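Local coordinates for conserved hypothetical protein NMB0706 (Neisseria meningitidis, PDB 1RV9) that is of unknown function but belongs to the multi-copper polyphenol oxidoreductase (laccase) family, so it may act as an oxidoreductase, at residues Lys15-Ala20 / Leu31-Asn36; Gln45-Gly50 / Arg61-Ile66. One frame throughout, in Å; residues are numbered along the deposited sequence.

How the contacts relate
From the N terminus, strand 17-18 is followed by a loop and then strand 28-33, and contact 1 closes this beta hairpin at the edge of the five-stranded sheet. The chain then runs on through the loop that holds 45-50 into helix 57-71, and contact 2 closes that second excursion by laying the loop against the helix. The two closures follow in series, neither nested nor crossed, with centres about 12 Å apart. They touch where the strand's continuation meets the loop: Arg35 O lies 2.6 Å from Leu47 N and 2.8 Å from Ser46 OG, both probable hydrogen bonds. Through these bonds and the two closures the edge hairpin, the loop and helix 57-71 are joined.

Contact 1 (Lys15-Ala20 / Leu31-Asn36); sequences KNFLTA and LITTRN
Leu18 and Ile32 form an antiparallel hydrogen-bonded pair, with Leu18 N to Ile32 O at 3.0 Å and Ile32 N to Leu18 O at 2.8 Å, the latter nearly straight (N-H...O 171°). Phe17 and Thr33 make the adjoining non-hydrogen-bonded pair. Past it the ladder gives way to side-chain and water bonding: Thr34 OG1 donates to Asn16 O at 2.6 Å, helped by a weak bond from Thr34 N. The hydroxyl sits between the backbone N and the carbonyl carbon (chi1 66°), where it also accepts from Asn36 N in an ST turn. A water accepts from Thr34 N at 2.9 Å and bridges towards Asn16 O and Asn36 O. On one face, Phe17 CB meets Leu31 CD1 at 3.7 Å, while Thr33 CG2 comes to the edge of the ring at Phe17 CD1. On the other, Leu18 and Ile32 touch through their CB atoms, and Leu18 CG reaches Thr34 CG2 at 3.8 Å, the two side chains crossing at about a right angle. Asn16 ND2 packs on Asn36 CB, but the Asn36 amide bonds to Asp234 O. Leu31 extends the Phe17 face onto Val67 and Gln70 of helix 57-71, and strand 248-254 flanks 28-33 in the sheet. The chemistry implies a short edge hairpin: beyond the two bridged pairs the strands stay joined by the Thr34 hydroxyl and a water, both gathered at Asn16 O.

Contact 2 (Gln45-Gly50 / Arg61-Ile66); sequences QSLNLG and RRNREI
Arg64 and Asn63 of the helix bind backbone carbonyls of the loop. Arg64 grips Leu49 O side-on, NE and NH2 each at 2.9 Å from that one oxygen, which lies close to the guanidinium plane; the NH2 bond runs nearly along the C=O axis (166°). An extended chain from CG to NE carries the group there, and the two bonds together restrain its rotation. Arg64 further makes a cation-pi contact with Tyr77. Asn63 ND2 donates to Asn48 O at 2.9 Å, the carbonyl oxygen lying 19° out of the amide plane. The Asn63 amide has further partners earlier in the same loop, OD1 accepting from Val39 N and ND2 donating to Ser40 OG. Within the loop, Leu47 centres an inverse gamma turn, closed by Asn48 N to Ser46 O, and Asn48 OD1 accepts from Gly50 N at 3.0 Å in an Asx turn; the same oxygen accepts from Arg247 N. The rest is van der Waals packing. Leu47 CD1 lies 3.7 Å from Asn63 CB, the two side chains sliding past each other in opposite directions, and makes an apolar contact with Ile66 CG2 at 4.2 Å. Leu49 CD2 rests on the helix backbone, 3.6 Å from Asn63 O, and also touches Arg64 CG. Leu47 and Leu49 both reach Val67 of helix 57-71 and Thr33 of strand 28-33, wedging the loop between the helix and the sheet.

Contact 1 (Lys15-Ala20 / Leu31-Asn36)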
ATOM      1  N   LYS A  15       4.907  -3.071  20.356  1.00 29.89           N
ATOM      2  CA  LYS A  15       4.755  -1.780  19.624  1.00 29.29           C
ATOM      3  C   LYS A  15       3.597  -1.840  18.631  1.00 28.06           C
ATOM      4  O   LYS A  15       3.376  -2.858  17.972  1.00 29.04           O
ATOM      5  CB  LYS A  15       6.051  -1.440  18.885  1.00 29.46           C
ATOM      6  CG  LYS A  15       6.000  -0.134  18.107  1.00 29.97           C
ATOM      7  CD  LYS A  15       7.331   0.156  17.426  1.00 30.64           C
ATOM      8  CE  LYS A  15       8.450   0.332  18.441  1.00 30.30           C
ATOM      9  NZ  LYS A  15       9.772   0.516  17.778  1.00 31.87           N
ATOM     10  N   ASN A  16       2.864  -0.737  18.531  1.00 26.38           N
ATOM     11  CA  ASN A  16       1.717  -0.636  17.636  1.00 23.54           C
ATOM     12  C   ASN A  16       2.132  -0.205  16.239  1.00 21.75           C
ATOM     13  O   ASN A  16       1.312  -0.159  15.325  1.00 20.53           O
ATOM     14  CB  ASN A  16       0.719   0.375  18.194  1.00 24.45           C
ATOM     15  CG  ASN A  16       0.155  -0.046  19.531  1.00 23.31           C
ATOM     16  OD1 ASN A  16      -0.255   0.790  20.334  1.00 25.92           O
ATOM     17  ND2 ASN A  16       0.121  -1.349  19.774  1.00 23.82           N
ATOM     18  N   PHE A  17       3.410   0.114  16.078  1.00 20.13           N
ATOM     19  CA  PHE A  17       3.919   0.555  14.790  1.00 19.58           C
ATOM     20  C   PHE A  17       5.039  -0.341  14.301  1.00 18.79           C
ATOM     21  O   PHE A  17       5.869  -0.809  15.080  1.00 19.01           O
ATOM     22  CB  PHE A  17       4.419   1.997  14.893  1.00 19.95           C
ATOM     23  CG  PHE A  17       3.355   2.972  15.289  1.00 21.51           C
ATOM     24  CD1 PHE A  17       2.335   3.301  14.404  1.00 22.18           C
ATOM     25  CD2 PHE A  17       3.350   3.535  16.560  1.00 22.82           C
ATOM     26  CE1 PHE A  17       1.323   4.177  14.777  1.00 22.83           C
ATOM     27  CE2 PHE A  17       2.341   4.413  16.944  1.00 23.92           C
ATOM     28  CZ  PHE A  17       1.326   4.734  16.050  1.00 23.32           C
ATOM     29  N   LEU A  18       5.049  -0.585  12.998  1.00 16.42           N
ATOM     30  CA  LEU A  18       6.071  -1.414  12.390  1.00 14.50           C
ATOM     31  C   LEU A  18       6.809  -0.556  11.378  1.00 13.81           C
ATOM     32  O   LEU A  18       6.377   0.554  11.064  1.00 12.35           O
ATOM     33  CB  LEU A  18       5.430  -2.602  11.675  1.00 16.14           C
ATOM     34  CG  LEU A  18       4.438  -3.440  12.481  1.00 17.04           C
ATOM     35  CD1 LEU A  18       3.826  -4.500  11.582  1.00 17.79           C
ATOM     36  CD2 LEU A  18       5.146  -4.074  13.667  1.00 17.54           C
ATOM     37  N   THR A  19       7.931  -1.065  10.887  1.00 14.03           N
ATOM     38  CA  THR A  19       8.716  -0.365   9.882  1.00 14.62           C
ATOM     39  C   THR A  19       9.114  -1.401   8.849  1.00 15.43           C
ATOM     40  O   THR A  19       9.159  -2.598   9.142  1.00 16.35           O
ATOM     41  CB  THR A  19       9.989   0.285  10.467  1.00 14.77           C
ATOM     42  OG1 THR A  19      10.834  -0.725  11.030  1.00 16.62           O
ATOM     43  CG2 THR A  19       9.622   1.300  11.538  1.00 16.05           C
ATOM     44  N   ALA A  20       9.394  -0.944   7.637  1.00 14.30           N
ATOM     45  CA  ALA A  20       9.769  -1.847   6.564  1.00 14.41           C
ATOM     46  C   ALA A  20      11.132  -2.482   6.783  1.00 15.96           C
ATOM     47  O   ALA A  20      12.091  -1.808   7.158  1.00 15.38           O
ATOM     48  CB  ALA A  20       9.759  -1.104   5.236  1.00 14.66           C
ATOM     49  N   LEU A  31       6.707   3.830   8.002  1.00  7.56           N
ATOM     50  CA  LEU A  31       5.836   3.550   9.126  1.00  7.84           C
ATOM     51  C   LEU A  31       4.713   2.693   8.576  1.00  8.38           C
ATOM     52  O   LEU A  31       3.947   3.135   7.717  1.00  8.63           O
ATOM     53  CB  LEU A  31       5.266   4.838   9.729  1.00  9.21           C
ATOM     54  CG  LEU A  31       4.480   4.632  11.030  1.00 10.84           C
ATOM     55  CD1 LEU A  31       5.445   4.244  12.139  1.00 13.63           C
ATOM     56  CD2 LEU A  31       3.735   5.905  11.405  1.00 12.17           C
ATOM     57  N   ILE A  32       4.651   1.453   9.045  1.00  7.31           N
ATOM     58  CA  ILE A  32       3.618   0.514   8.637  1.00  9.17           C
ATOM     59  C   ILE A  32       2.731   0.411   9.866  1.00  9.32           C
ATOM     60  O   ILE A  32       3.073  -0.279  10.821  1.00 10.20           O
ATOM     61  CB  ILE A  32       4.221  -0.869   8.315  1.00  9.98           C
ATOM     62  CG1 ILE A  32       5.273  -0.732   7.207  1.00 13.07           C
ATOM     63  CG2 ILE A  32       3.119  -1.845   7.913  1.00 10.96           C
ATOM     64  CD1 ILE A  32       4.741  -0.160   5.906  1.00 14.28           C
ATOM     65  N   THR A  33       1.601   1.109   9.858  1.00  9.62           N
ATOM     66  CA  THR A  33       0.730   1.081  11.024  1.00  9.72           C
ATOM     67  C   THR A  33      -0.059  -0.212  11.148  1.00 10.92           C
ATOM     68  O   THR A  33      -0.262  -0.937  10.171  1.00 11.00           O
ATOM     69  CB  THR A  33      -0.260   2.275  11.031  1.00 10.37           C
ATOM     70  OG1 THR A  33      -1.289   2.061  10.057  1.00 10.44           O
ATOM     71  CG2 THR A  33       0.472   3.572  10.704  1.00 10.58           C
ATOM     72  N   THR A  34      -0.469  -0.511  12.374  1.00 10.76           N
ATOM     73  CA  THR A  34      -1.270  -1.693  12.647  1.00 11.54           C
ATOM     74  C   THR A  34      -2.610  -1.142  13.105  1.00 11.06           C
ATOM     75  O   THR A  34      -2.790   0.075  13.184  1.00 11.81           O
ATOM     76  CB  THR A  34      -0.666  -2.565  13.769  1.00 11.17           C
ATOM     77  OG1 THR A  34      -0.705  -1.848  15.009  1.00 12.62           O
ATOM     78  CG2 THR A  34       0.778  -2.930  13.442  1.00 12.64           C
ATOM     79  N   ARG A  35      -3.553  -2.024  13.410  1.00 12.45           N
ATOM     80  CA  ARG A  35      -4.870  -1.575  13.838  1.00 11.85           C
ATOM     81  C   ARG A  35      -4.859  -1.057  15.272  1.00 12.59           C
ATOM     82  O   ARG A  35      -5.839  -0.478  15.740  1.00 11.86           O
ATOM     83  CB  ARG A  35      -5.883  -2.719  13.707  1.00 12.22           C
ATOM     84  CG  ARG A  35      -5.670  -3.860  14.686  1.00 11.89           C
ATOM     85  CD  ARG A  35      -6.715  -4.945  14.481  1.00 11.19           C
ATOM     86  NE  ARG A  35      -8.064  -4.404  14.596  1.00 13.41           N
ATOM     87  CZ  ARG A  35      -9.175  -5.093  14.354  1.00 12.26           C
ATOM     88  NH1 ARG A  35      -9.103  -6.366  13.982  1.00 14.14           N
ATOM     89  NH2 ARG A  35     -10.356  -4.505  14.476  1.00 14.03           N
ATOM     90  N   ASN A  36      -3.739  -1.238  15.957  1.00 12.92           N
ATOM     91  CA  ASN A  36      -3.638  -0.821  17.347  1.00 13.85           C
ATOM     92  C   ASN A  36      -2.992   0.536  17.602  1.00 14.44           C
ATOM     93  O   ASN A  36      -2.206   1.034  16.791  1.00 14.73           O
ATOM     94  CB  ASN A  36      -2.905  -1.908  18.126  1.00 14.54           C
ATOM     95  CG  ASN A  36      -3.514  -3.273  17.901  1.00 14.67           C
ATOM     96  OD1 ASN A  36      -4.700  -3.475  18.144  1.00 16.71           O
ATOM     97  ND2 ASN A  36      -2.709  -4.216  17.421  1.00 16.51           N
TER
HETATM   98  O   HOH W   1      -0.423   1.451  14.498  1.00 20.17           O

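Contact 2 (Gln45-Gly50 / Arg61-Ile66)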
ATOM      1  N   GLN A  45     -11.980  -1.129  15.424  1.00 17.22           N
ATOM      2  CA  GLN A  45     -10.989  -1.050  16.451  1.00 22.03           C
ATOM      3  C   GLN A  45      -9.528  -0.785  16.323  1.00 23.07           C
ATOM      4  O   GLN A  45      -8.650  -1.533  15.818  1.00 23.19           O
ATOM      5  CB  GLN A  45     -11.207  -2.066  17.570  1.00 24.27           C
ATOM      6  CG  GLN A  45     -11.021  -3.551  17.467  1.00 27.34           C
ATOM      7  CD  GLN A  45     -11.648  -4.132  18.717  1.00 29.91           C
ATOM      8  OE1 GLN A  45     -12.875  -4.208  18.820  1.00 28.58           O
ATOM      9  NE2 GLN A  45     -10.823  -4.456  19.713  1.00 30.59           N
ATOM     10  N   SER A  46      -9.478   0.436  16.854  1.00 23.38           N
ATOM     11  CA  SER A  46      -8.542   1.422  17.197  1.00 19.27           C
ATOM     12  C   SER A  46      -7.855   2.321  16.192  1.00 15.58           C
ATOM     13  O   SER A  46      -8.364   3.434  15.918  1.00 13.45           O
ATOM     14  CB  SER A  46      -7.733   0.805  18.346  1.00 23.40           C
ATOM     15  OG  SER A  46      -6.369   0.846  18.198  1.00 19.53           O
ATOM     16  N   LEU A  47      -6.738   1.927  15.613  1.00 14.16           N
ATOM     17  CA  LEU A  47      -6.169   2.934  14.709  1.00 11.99           C
ATOM     18  C   LEU A  47      -6.686   3.056  13.279  1.00 11.96           C
ATOM     19  O   LEU A  47      -5.930   2.896  12.329  1.00 11.60           O
ATOM     20  CB  LEU A  47      -4.637   2.907  14.724  1.00 11.40           C
ATOM     21  CG  LEU A  47      -3.856   4.167  14.328  1.00  9.97           C
ATOM     22  CD1 LEU A  47      -3.960   5.272  15.394  1.00 11.91           C
ATOM     23  CD2 LEU A  47      -2.385   3.763  14.174  1.00 11.67           C
ATOM     24  N   ASN A  48      -7.957   3.445  13.138  1.00 10.89           N
ATOM     25  CA  ASN A  48      -8.533   3.618  11.803  1.00  9.79           C
ATOM     26  C   ASN A  48      -8.194   4.970  11.206  1.00  9.88           C
ATOM     27  O   ASN A  48      -8.560   6.013  11.750  1.00 10.91           O
ATOM     28  CB  ASN A  48     -10.051   3.458  11.833  1.00  9.60           C
ATOM     29  CG  ASN A  48     -10.691   3.832  10.521  1.00 11.09           C
ATOM     30  OD1 ASN A  48     -10.190   3.475   9.462  1.00 10.83           O
ATOM     31  ND2 ASN A  48     -11.813   4.549  10.583  1.00 10.97           N
ATOM     32  N   LEU A  49      -7.501   4.945  10.075  1.00  8.28           N
ATOM     33  CA  LEU A  49      -7.097   6.171   9.413  1.00  8.58           C
ATOM     34  C   LEU A  49      -7.968   6.551   8.222  1.00  7.99           C
ATOM     35  O   LEU A  49      -7.739   7.587   7.603  1.00  8.14           O
ATOM     36  CB  LEU A  49      -5.640   6.041   8.966  1.00  8.07           C
ATOM     37  CG  LEU A  49      -4.660   5.728  10.099  1.00  9.71           C
ATOM     38  CD1 LEU A  49      -3.304   5.352   9.522  1.00 10.26           C
ATOM     39  CD2 LEU A  49      -4.543   6.932  11.019  1.00  8.49           C
ATOM     40  N   GLY A  50      -8.966   5.726   7.906  1.00  9.36           N
ATOM     41  CA  GLY A  50      -9.834   6.013   6.773  1.00 10.36           C
ATOM     42  C   GLY A  50     -11.082   6.806   7.119  1.00 10.33           C
ATOM     43  O   GLY A  50     -11.784   6.483   8.077  1.00 11.26           O
ATOM     44  N   ARG A  61      -9.857  11.648  12.944  1.00 15.10           N
ATOM     45  CA  ARG A  61      -8.998  12.822  13.033  1.00 15.38           C
ATOM     46  C   ARG A  61      -7.955  12.605  14.124  1.00 14.88           C
ATOM     47  O   ARG A  61      -6.781  12.933  13.953  1.00 15.09           O
ATOM     48  CB  ARG A  61      -9.834  14.062  13.360  1.00 17.70           C
ATOM     49  CG  ARG A  61      -9.035  15.347  13.495  1.00 21.33           C
ATOM     50  CD  ARG A  61      -9.524  16.143  14.696  1.00 26.18           C
ATOM     51  NE  ARG A  61      -8.611  16.015  15.829  1.00 29.67           N
ATOM     52  CZ  ARG A  61      -8.990  15.828  17.090  1.00 30.56           C
ATOM     53  NH1 ARG A  61     -10.277  15.739  17.398  1.00 31.52           N
ATOM     54  NH2 ARG A  61      -8.077  15.742  18.052  1.00 31.13           N
ATOM     55  N   ARG A  62      -8.388  12.048  15.250  1.00 13.75           N
ATOM     56  CA  ARG A  62      -7.482  11.793  16.359  1.00 15.16           C
ATOM     57  C   ARG A  62      -6.457  10.717  15.996  1.00 13.48           C
ATOM     58  O   ARG A  62      -5.278  10.840  16.331  1.00 13.16           O
ATOM     59  CB  ARG A  62      -8.283  11.389  17.599  1.00 17.13           C
ATOM     60  CG  ARG A  62      -9.293  12.453  18.024  1.00 21.15           C
ATOM     61  CD  ARG A  62     -10.235  11.925  19.090  1.00 25.06           C
ATOM     62  NE  ARG A  62      -9.554  11.676  20.356  1.00 28.86           N
ATOM     63  CZ  ARG A  62      -9.902  10.719  21.210  1.00 29.07           C
ATOM     64  NH1 ARG A  62     -10.921   9.916  20.929  1.00 28.83           N
ATOM     65  NH2 ARG A  62      -9.236  10.567  22.348  1.00 29.39           N
ATOM     66  N   ASN A  63      -6.897   9.666  15.306  1.00 11.93           N
ATOM     67  CA  ASN A  63      -5.973   8.606  14.910  1.00 11.41           C
ATOM     68  C   ASN A  63      -4.911   9.157  13.958  1.00 10.19           C
ATOM     69  O   ASN A  63      -3.739   8.783  14.040  1.00 11.38           O
ATOM     70  CB  ASN A  63      -6.722   7.447  14.243  1.00 11.78           C
ATOM     71  CG  ASN A  63      -7.683   6.753  15.188  1.00 11.47           C
ATOM     72  OD1 ASN A  63      -7.405   6.611  16.379  1.00 11.40           O
ATOM     73  ND2 ASN A  63      -8.813   6.298  14.657  1.00 11.92           N
ATOM     74  N   ARG A  64      -5.314  10.051  13.061  1.00 10.55           N
ATOM     75  CA  ARG A  64      -4.361  10.635  12.125  1.00 10.53           C
ATOM     76  C   ARG A  64      -3.387  11.542  12.870  1.00 10.94           C
ATOM     77  O   ARG A  64      -2.233  11.691  12.472  1.00 11.30           O
ATOM     78  CB  ARG A  64      -5.092  11.399  11.018  1.00  9.84           C
ATOM     79  CG  ARG A  64      -5.810  10.475  10.039  1.00 11.43           C
ATOM     80  CD  ARG A  64      -6.393  11.234   8.862  1.00  9.70           C
ATOM     81  NE  ARG A  64      -6.915  10.333   7.837  1.00  9.60           N
ATOM     82  CZ  ARG A  64      -7.335  10.732   6.643  1.00 10.08           C
ATOM     83  NH1 ARG A  64      -7.294  12.019   6.326  1.00 10.75           N
ATOM     84  NH2 ARG A  64      -7.790   9.850   5.763  1.00 10.43           N
ATOM     85  N   GLU A  65      -3.854  12.143  13.958  1.00 13.07           N
ATOM     86  CA  GLU A  65      -2.994  12.997  14.769  1.00 12.82           C
ATOM     87  C   GLU A  65      -1.928  12.136  15.425  1.00 13.16           C
ATOM     88  O   GLU A  65      -0.757  12.517  15.497  1.00 13.24           O
ATOM     89  CB  GLU A  65      -3.804  13.688  15.857  1.00 17.52           C
ATOM     90  CG  GLU A  65      -4.505  14.932  15.402  1.00 22.63           C
ATOM     91  CD  GLU A  65      -5.261  15.590  16.525  1.00 26.03           C
ATOM     92  OE1 GLU A  65      -4.744  15.615  17.663  1.00 28.11           O
ATOM     93  OE2 GLU A  65      -6.368  16.096  16.266  1.00 29.41           O
ATOM     94  N   ILE A  66      -2.349  10.978  15.923  1.00 11.95           N
ATOM     95  CA  ILE A  66      -1.440  10.043  16.569  1.00 12.63           C
ATOM     96  C   ILE A  66      -0.348   9.636  15.584  1.00 14.28           C
ATOM     97  O   ILE A  66       0.827   9.541  15.944  1.00 13.86           O
ATOM     98  CB  ILE A  66      -2.196   8.785  17.056  1.00 12.23           C
ATOM     99  CG1 ILE A  66      -3.130   9.162  18.209  1.00 12.94           C
ATOM    100  CG2 ILE A  66      -1.215   7.716  17.513  1.00 13.23           C
ATOM    101  CD1 ILE A  66      -4.029   8.032  18.665  1.00 12.24           C
TER